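Local coordinates for protein luciferase-like monooxygenase (Streptomyces bottropensis, PDB 4US5) that probably acts as a flavin-dependent monooxygenase of the bacterial luciferase family, inserting oxygen from molecular oxygen into an organic substrate, at residues C229-A234 against G289-V294; A180-G185 against R207-P212. All blocks are in the same frame, centred on the assembly; numbering follows the deposited sequence.

Contact 1: C229-A234 against G289-V294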
ATOM      1  N   CYS B 229      10.399   2.888 -29.044  1.00 18.60           N
ATOM      2  CA  CYS B 229      10.548   1.973 -30.169  1.00 19.28           C
ATOM      3  C   CYS B 229       9.246   1.912 -30.997  1.00 21.28           C
ATOM      4  O   CYS B 229       8.131   1.912 -30.448  1.00 22.06           O
ATOM      5  CB  CYS B 229      10.938   0.595 -29.677  1.00 19.94           C
ATOM      6  SG  CYS B 229      11.194  -0.616 -30.988  1.00 21.35           S
ATOM      7  N   ALA B 230       9.381   1.928 -32.319  1.00 20.18           N
ATOM      8  CA  ALA B 230       8.234   1.746 -33.219  1.00 20.07           C
ATOM      9  C   ALA B 230       8.744   0.995 -34.439  1.00 21.78           C
ATOM     10  O   ALA B 230       9.928   0.721 -34.531  1.00 22.42           O
ATOM     11  CB  ALA B 230       7.652   3.057 -33.633  1.00 19.91           C
ATOM     12  N   GLU B 231       7.831   0.605 -35.320  1.00 22.86           N
ATOM     13  CA  GLU B 231       8.189  -0.324 -36.392  1.00 27.78           C
ATOM     14  C   GLU B 231       9.280   0.252 -37.291  1.00 25.43           C
ATOM     15  O   GLU B 231      10.083  -0.485 -37.795  1.00 26.18           O
ATOM     16  CB  GLU B 231       6.957  -0.723 -37.185  1.00 31.45           C
ATOM     17  CG  GLU B 231       7.202  -1.896 -38.129  1.00 40.81           C
ATOM     18  CD  GLU B 231       7.366  -3.246 -37.401  1.00 50.08           C
ATOM     19  OE1 GLU B 231       6.324  -3.780 -36.934  1.00 54.88           O
ATOM     20  OE2 GLU B 231       8.521  -3.783 -37.304  1.00 56.42           O
ATOM     21  N   THR B 232       9.277   1.564 -37.477  1.00 24.69           N
ATOM     22  CA  THR B 232      10.262   2.243 -38.368  1.00 26.56           C
ATOM     23  C   THR B 232      10.858   3.413 -37.613  1.00 27.87           C
ATOM     24  O   THR B 232      10.244   3.906 -36.661  1.00 23.74           O
ATOM     25  CB  THR B 232       9.574   2.810 -39.640  1.00 25.44           C
ATOM     26  OG1 THR B 232       8.596   3.775 -39.260  1.00 25.04           O
ATOM     27  CG2 THR B 232       8.916   1.708 -40.469  1.00 28.70           C
ATOM     28  N   ASP B 233      12.043   3.860 -38.029  1.00 26.05           N
ATOM     29  CA  ASP B 233      12.686   5.011 -37.436  1.00 26.82           C
ATOM     30  C   ASP B 233      11.795   6.248 -37.496  1.00 26.63           C
ATOM     31  O   ASP B 233      11.753   7.018 -36.552  1.00 26.85           O
ATOM     32  CB  ASP B 233      14.061   5.309 -38.106  1.00 29.28           C
ATOM     33  CG  ASP B 233      15.189   4.258 -37.740  1.00 35.76           C
ATOM     34  OD1 ASP B 233      15.301   3.805 -36.561  1.00 29.78           O
ATOM     35  OD2 ASP B 233      16.003   3.921 -38.654  1.00 30.20           O
ATOM     36  N   ALA B 234      11.070   6.430 -38.609  1.00 26.42           N
ATOM     37  CA  ALA B 234      10.218   7.601 -38.762  1.00 25.73           C
ATOM     38  C   ALA B 234       9.070   7.570 -37.735  1.00 23.58           C
ATOM     39  O   ALA B 234       8.711   8.595 -37.179  1.00 29.61           O
ATOM     40  CB  ALA B 234       9.630   7.679 -40.167  1.00 26.92           C
ATOM     41  N   GLY B 289      14.134   4.513 -31.912  1.00 20.80           N
ATOM     42  CA  GLY B 289      14.239   3.985 -33.271  1.00 21.70           C
ATOM     43  C   GLY B 289      13.442   2.748 -33.563  1.00 22.69           C
ATOM     44  O   GLY B 289      12.584   2.313 -32.767  1.00 20.29           O
ATOM     45  N   SER B 290      13.764   2.146 -34.717  1.00 20.16           N
ATOM     46  CA  SER B 290      13.235   0.865 -35.107  1.00 21.42           C
ATOM     47  C   SER B 290      13.710  -0.222 -34.163  1.00 20.43           C
ATOM     48  O   SER B 290      14.655  -0.014 -33.399  1.00 21.75           O
ATOM     49  CB  SER B 290      13.716   0.539 -36.533  1.00 24.07           C
ATOM     50  OG  SER B 290      15.108   0.331 -36.499  1.00 24.10           O
ATOM     51  N   PRO B 291      13.056  -1.409 -34.191  1.00 20.41           N
ATOM     52  CA  PRO B 291      13.488  -2.477 -33.329  1.00 21.86           C
ATOM     53  C   PRO B 291      14.965  -2.831 -33.482  1.00 22.49           C
ATOM     54  O   PRO B 291      15.672  -2.973 -32.474  1.00 22.40           O
ATOM     55  CB  PRO B 291      12.601  -3.663 -33.758  1.00 21.03           C
ATOM     56  CG  PRO B 291      11.391  -3.032 -34.316  1.00 22.69           C
ATOM     57  CD  PRO B 291      11.893  -1.806 -35.012  1.00 22.11           C
ATOM     58  N   ASP B 292      15.435  -2.978 -34.717  1.00 22.86           N
ATOM     59  CA  ASP B 292      16.855  -3.303 -34.939  1.00 25.10           C
ATOM     60  C   ASP B 292      17.762  -2.225 -34.391  1.00 23.95           C
ATOM     61  O   ASP B 292      18.764  -2.523 -33.768  1.00 23.02           O
ATOM     62  CB  ASP B 292      17.154  -3.505 -36.432  1.00 28.71           C
ATOM     63  CG  ASP B 292      16.689  -4.847 -36.945  1.00 33.06           C
ATOM     64  OD1 ASP B 292      16.199  -5.690 -36.135  1.00 31.39           O
ATOM     65  OD2 ASP B 292      16.747  -5.034 -38.181  1.00 34.50           O
ATOM     66  N   ARG B 293      17.427  -0.973 -34.618  1.00 22.22           N
ATOM     67  CA  ARG B 293      18.301   0.127 -34.183  1.00 25.35           C
ATOM     68  C   ARG B 293      18.383   0.173 -32.652  1.00 22.91           C
ATOM     69  O   ARG B 293      19.471   0.268 -32.091  1.00 19.57           O
ATOM     70  CB  ARG B 293      17.833   1.487 -34.709  1.00 26.98           C
ATOM     71  CG  ARG B 293      18.731   2.635 -34.255  1.00 31.61           C
ATOM     72  CD  ARG B 293      18.195   4.029 -34.552  1.00 33.43           C
ATOM     73  NE  ARG B 293      18.024   4.224 -35.973  1.00 34.21           N
ATOM     74  CZ  ARG B 293      19.019   4.453 -36.832  1.00 42.13           C
ATOM     75  NH1 ARG B 293      20.288   4.523 -36.413  1.00 36.45           N
ATOM     76  NH2 ARG B 293      18.744   4.608 -38.129  1.00 42.05           N
ATOM     77  N   VAL B 294      17.228   0.110 -31.993  1.00 21.22           N
ATOM     78  CA  VAL B 294      17.231   0.172 -30.527  1.00 21.43           C
ATOM     79  C   VAL B 294      17.896  -1.076 -29.951  1.00 18.81           C
ATOM     80  O   VAL B 294      18.657  -0.968 -29.024  1.00 18.29           O
ATOM     81  CB  VAL B 294      15.853   0.504 -29.876  1.00 22.94           C
ATOM     82  CG1 VAL B 294      15.208   1.693 -30.582  1.00 22.07           C
ATOM     83  CG2 VAL B 294      14.939  -0.678 -29.926  1.00 24.35           C
TER

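Contact 2: A180-G185 against R207-P212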
ATOM      1  N   ALA B 180      28.200   3.012  -3.053  1.00 26.83           N
ATOM      2  CA  ALA B 180      27.428   2.550  -1.895  1.00 28.58           C
ATOM      3  C   ALA B 180      26.837   1.163  -2.122  1.00 26.16           C
ATOM      4  O   ALA B 180      26.955   0.284  -1.275  1.00 29.54           O
ATOM      5  CB  ALA B 180      26.344   3.549  -1.546  1.00 30.74           C
ATOM      6  N   ALA B 181      26.260   0.944  -3.309  1.00 24.67           N
ATOM      7  CA  ALA B 181      25.714  -0.349  -3.641  1.00 22.23           C
ATOM      8  C   ALA B 181      26.785  -1.411  -3.625  1.00 23.97           C
ATOM      9  O   ALA B 181      26.569  -2.538  -3.162  1.00 23.20           O
ATOM     10  CB  ALA B 181      25.052  -0.308  -5.015  1.00 23.63           C
ATOM     11  N   ALA B 182      27.963  -1.060  -4.155  1.00 24.29           N
ATOM     12  CA  ALA B 182      29.113  -1.974  -4.134  1.00 23.64           C
ATOM     13  C   ALA B 182      29.543  -2.321  -2.708  1.00 25.30           C
ATOM     14  O   ALA B 182      29.685  -3.487  -2.360  1.00 27.15           O
ATOM     15  CB  ALA B 182      30.275  -1.349  -4.884  1.00 24.72           C
ATOM     16  N   ARG B 183      29.694  -1.291  -1.895  1.00 29.43           N
ATOM     17  CA  ARG B 183      30.104  -1.437  -0.519  1.00 30.47           C
ATOM     18  C   ARG B 183      29.165  -2.369   0.236  1.00 32.99           C
ATOM     19  O   ARG B 183      29.596  -3.188   1.057  1.00 28.98           O
ATOM     20  CB  ARG B 183      30.165  -0.055   0.120  1.00 33.23           C
ATOM     21  CG  ARG B 183      30.629  -0.008   1.556  1.00 37.99           C
ATOM     22  CD  ARG B 183      30.868   1.435   1.993  1.00 41.98           C
ATOM     23  NE  ARG B 183      29.601   2.115   2.227  1.00 46.88           N
ATOM     24  CZ  ARG B 183      29.155   3.190   1.573  1.00 53.07           C
ATOM     25  NH1 ARG B 183      29.867   3.790   0.597  1.00 51.21           N
ATOM     26  NH2 ARG B 183      27.964   3.678   1.898  1.00 57.52           N
ATOM     27  N   LEU B 184      27.874  -2.236  -0.028  1.00 29.92           N
ATOM     28  CA  LEU B 184      26.840  -2.941   0.733  1.00 29.24           C
ATOM     29  C   LEU B 184      26.464  -4.283   0.129  1.00 25.77           C
ATOM     30  O   LEU B 184      25.668  -5.030   0.701  1.00 27.63           O
ATOM     31  CB  LEU B 184      25.589  -2.048   0.867  1.00 32.79           C
ATOM     32  CG  LEU B 184      25.806  -0.761   1.659  1.00 34.46           C
ATOM     33  CD1 LEU B 184      24.622   0.182   1.496  1.00 38.60           C
ATOM     34  CD2 LEU B 184      26.049  -1.064   3.125  1.00 36.30           C
ATOM     35  N   GLY B 185      27.015  -4.587  -1.032  1.00 23.27           N
ATOM     36  CA  GLY B 185      26.747  -5.840  -1.700  1.00 23.65           C
ATOM     37  C   GLY B 185      25.314  -5.934  -2.189  1.00 25.44           C
ATOM     38  O   GLY B 185      24.713  -6.990  -2.142  1.00 26.60           O
ATOM     39  N   ARG B 207      30.901  -2.626 -10.293  1.00 25.88           N
ATOM     40  CA  ARG B 207      31.500  -3.930 -10.484  1.00 25.79           C
ATOM     41  C   ARG B 207      32.870  -4.036  -9.833  1.00 28.39           C
ATOM     42  O   ARG B 207      33.146  -5.021  -9.158  1.00 29.65           O
ATOM     43  CB  ARG B 207      31.582  -4.291 -11.961  1.00 25.56           C
ATOM     44  CG  ARG B 207      30.215  -4.673 -12.529  1.00 31.17           C
ATOM     45  CD  ARG B 207      30.269  -4.949 -14.002  1.00 31.11           C
ATOM     46  NE  ARG B 207      30.592  -3.734 -14.730  1.00 34.63           N
ATOM     47  CZ  ARG B 207      30.908  -3.699 -16.006  1.00 37.32           C
ATOM     48  NH1 ARG B 207      30.923  -4.827 -16.722  1.00 37.97           N
ATOM     49  NH2 ARG B 207      31.193  -2.532 -16.579  1.00 37.02           N
ATOM     50  N   ALA B 208      33.710  -3.033 -10.036  1.00 28.76           N
ATOM     51  CA  ALA B 208      35.096  -3.049  -9.489  1.00 29.06           C
ATOM     52  C   ALA B 208      35.141  -3.041  -7.949  1.00 32.67           C
ATOM     53  O   ALA B 208      35.876  -3.825  -7.346  1.00 32.74           O
ATOM     54  CB  ALA B 208      35.870  -1.880 -10.028  1.00 27.90           C
ATOM     55  N   ALA B 209      34.334  -2.185  -7.329  1.00 29.16           N
ATOM     56  CA  ALA B 209      34.301  -2.028  -5.881  1.00 27.94           C
ATOM     57  C   ALA B 209      33.402  -3.047  -5.145  1.00 28.16           C
ATOM     58  O   ALA B 209      33.326  -3.038  -3.909  1.00 28.56           O
ATOM     59  CB  ALA B 209      33.882  -0.607  -5.533  1.00 30.11           C
ATOM     60  N   PHE B 210      32.731  -3.924  -5.883  1.00 29.94           N
ATOM     61  CA  PHE B 210      31.710  -4.780  -5.282  1.00 31.13           C
ATOM     62  C   PHE B 210      32.286  -5.616  -4.136  1.00 32.78           C
ATOM     63  O   PHE B 210      33.269  -6.337  -4.320  1.00 31.24           O
ATOM     64  CB  PHE B 210      31.076  -5.703  -6.325  1.00 29.51           C
ATOM     65  CG  PHE B 210      29.855  -6.437  -5.824  1.00 29.17           C
ATOM     66  CD1 PHE B 210      28.630  -5.778  -5.688  1.00 26.60           C
ATOM     67  CD2 PHE B 210      29.928  -7.776  -5.489  1.00 27.98           C
ATOM     68  CE1 PHE B 210      27.509  -6.451  -5.223  1.00 27.55           C
ATOM     69  CE2 PHE B 210      28.813  -8.451  -5.024  1.00 29.68           C
ATOM     70  CZ  PHE B 210      27.591  -7.789  -4.902  1.00 27.77           C
ATOM     71  N   VAL B 211      31.596  -5.586  -3.000  1.00 30.94           N
ATOM     72  CA  VAL B 211      31.856  -6.478  -1.874  1.00 31.55           C
ATOM     73  C   VAL B 211      30.627  -7.361  -1.651  1.00 32.79           C
ATOM     74  O   VAL B 211      29.569  -6.853  -1.324  1.00 31.51           O
ATOM     75  CB  VAL B 211      32.100  -5.676  -0.600  1.00 31.10           C
ATOM     76  CG1 VAL B 211      32.308  -6.597   0.597  1.00 33.07           C
ATOM     77  CG2 VAL B 211      33.274  -4.731  -0.793  1.00 30.58           C
ATOM     78  N   PRO B 212      30.776  -8.683  -1.807  1.00 34.09           N
ATOM     79  CA  PRO B 212      29.652  -9.597  -1.646  1.00 37.42           C
ATOM     80  C   PRO B 212      28.843  -9.335  -0.378  1.00 39.84           C
ATOM     81  O   PRO B 212      29.416  -9.078   0.676  1.00 42.37           O
ATOM     82  CB  PRO B 212      30.327 -10.968  -1.604  1.00 37.14           C
ATOM     83  CG  PRO B 212      31.522 -10.793  -2.491  1.00 35.24           C
ATOM     84  CD  PRO B 212      31.998  -9.393  -2.257  1.00 34.68           C
TER
HETATM   85  O   HOH W   1      28.817  -5.830   1.472  1.00 27.38           O

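Contact 1: C229-A234 against G289-V294
C229 packs its sulfur against the first turn of helix 291-305, at the C-terminal ends of neighbouring strands of the TIM barrel. Strands 221-229 and 286-289 run parallel here, and each is followed by a helix. The tight part is around C229. Its SG lies 3.8 Å from P291 CA and 3.9 Å from V294 CG2. The chi1 of -178° swings SG away from the backbone N and lays it against that helical turn. Just past the paired C229 and G289, A230 N donates to G289 O at 3.3 Å. Beside it, A230 O touches P291 CD at 3.2 Å.

The outer side is polar and more exposed. R293 bends at chi3 and grips D233 side-on in a salt bridge with two hydrogen bonds. Its NE meets D233 OD1 at 2.8 Å and its NH2 meets D233 OD2 at 2.9 Å. Both oxygens lie near the guanidinium plane, but the nitrogens meet the carboxylate, turned 44°, from above its plane. S290 N donates to D233 OD1 at 2.9 Å, from the face opposite to NE. S290 OG accepts from R293 N as the N-cap of its helix. T232 caps the other helix through E235 N. D233 OD1 thus takes two bonds, with a weak third from S290 OG. This clamp ties the starts of the two helices together and probably stabilises the ionised carboxylate.

Contact 2: A180-G185 against R207-P212
A182 and G185 meet the chain that leaves helix 199-209, beside a Schellman motif that ends helix 175-184. Both helices belong to the outer layer of the TIM barrel. G185 has positive phi and is the first residue beyond the helix. The methyl groups of A182 and A209 touch, CB to CB 3.7 Å. F210 holds CG anti to its own nitrogen (chi1 -170°), which sets the ring beside G185, with F210 CE1 3.7 Å from G185 CA. P219 and T216 touch the ring from a nearby loop. V211 sits alongside the helix end, with CB 3.7 Å from A182 O. The backbone carries the polar part. A182 O accepts from G185 N at the helix end and from V211 N across the contact. These two donors come from opposite faces of the carbonyl plane. On the outer side, a water lies between two carbonyls, 2.8 Å from R183 O and 3.1 Å from V211 O. The bond from V211 N to A182 O is 2.9 Å long and nearly straight at 166°, with the nitrogen 42° out of the carbonyl plane.

How the contacts relate
Both contacts lie near the surface of one barrel, with centres 36 Å apart and no touch between them. They follow one another along the chain: contact 2 closes before contact 1 opens. No helix is common to the two. Contact 1 joins helix starts at the end of the sheet, while contact 2 joins helix ends in the outer layer. Each is partly buried. In contact 1 the buried part is a strand end with a thiol, and the more exposed part is charged. Contact 2 has no salt bridge across it. It relies on small apolar groups, one ring and backbone bonds, with a water between two carbonyls on its outer side.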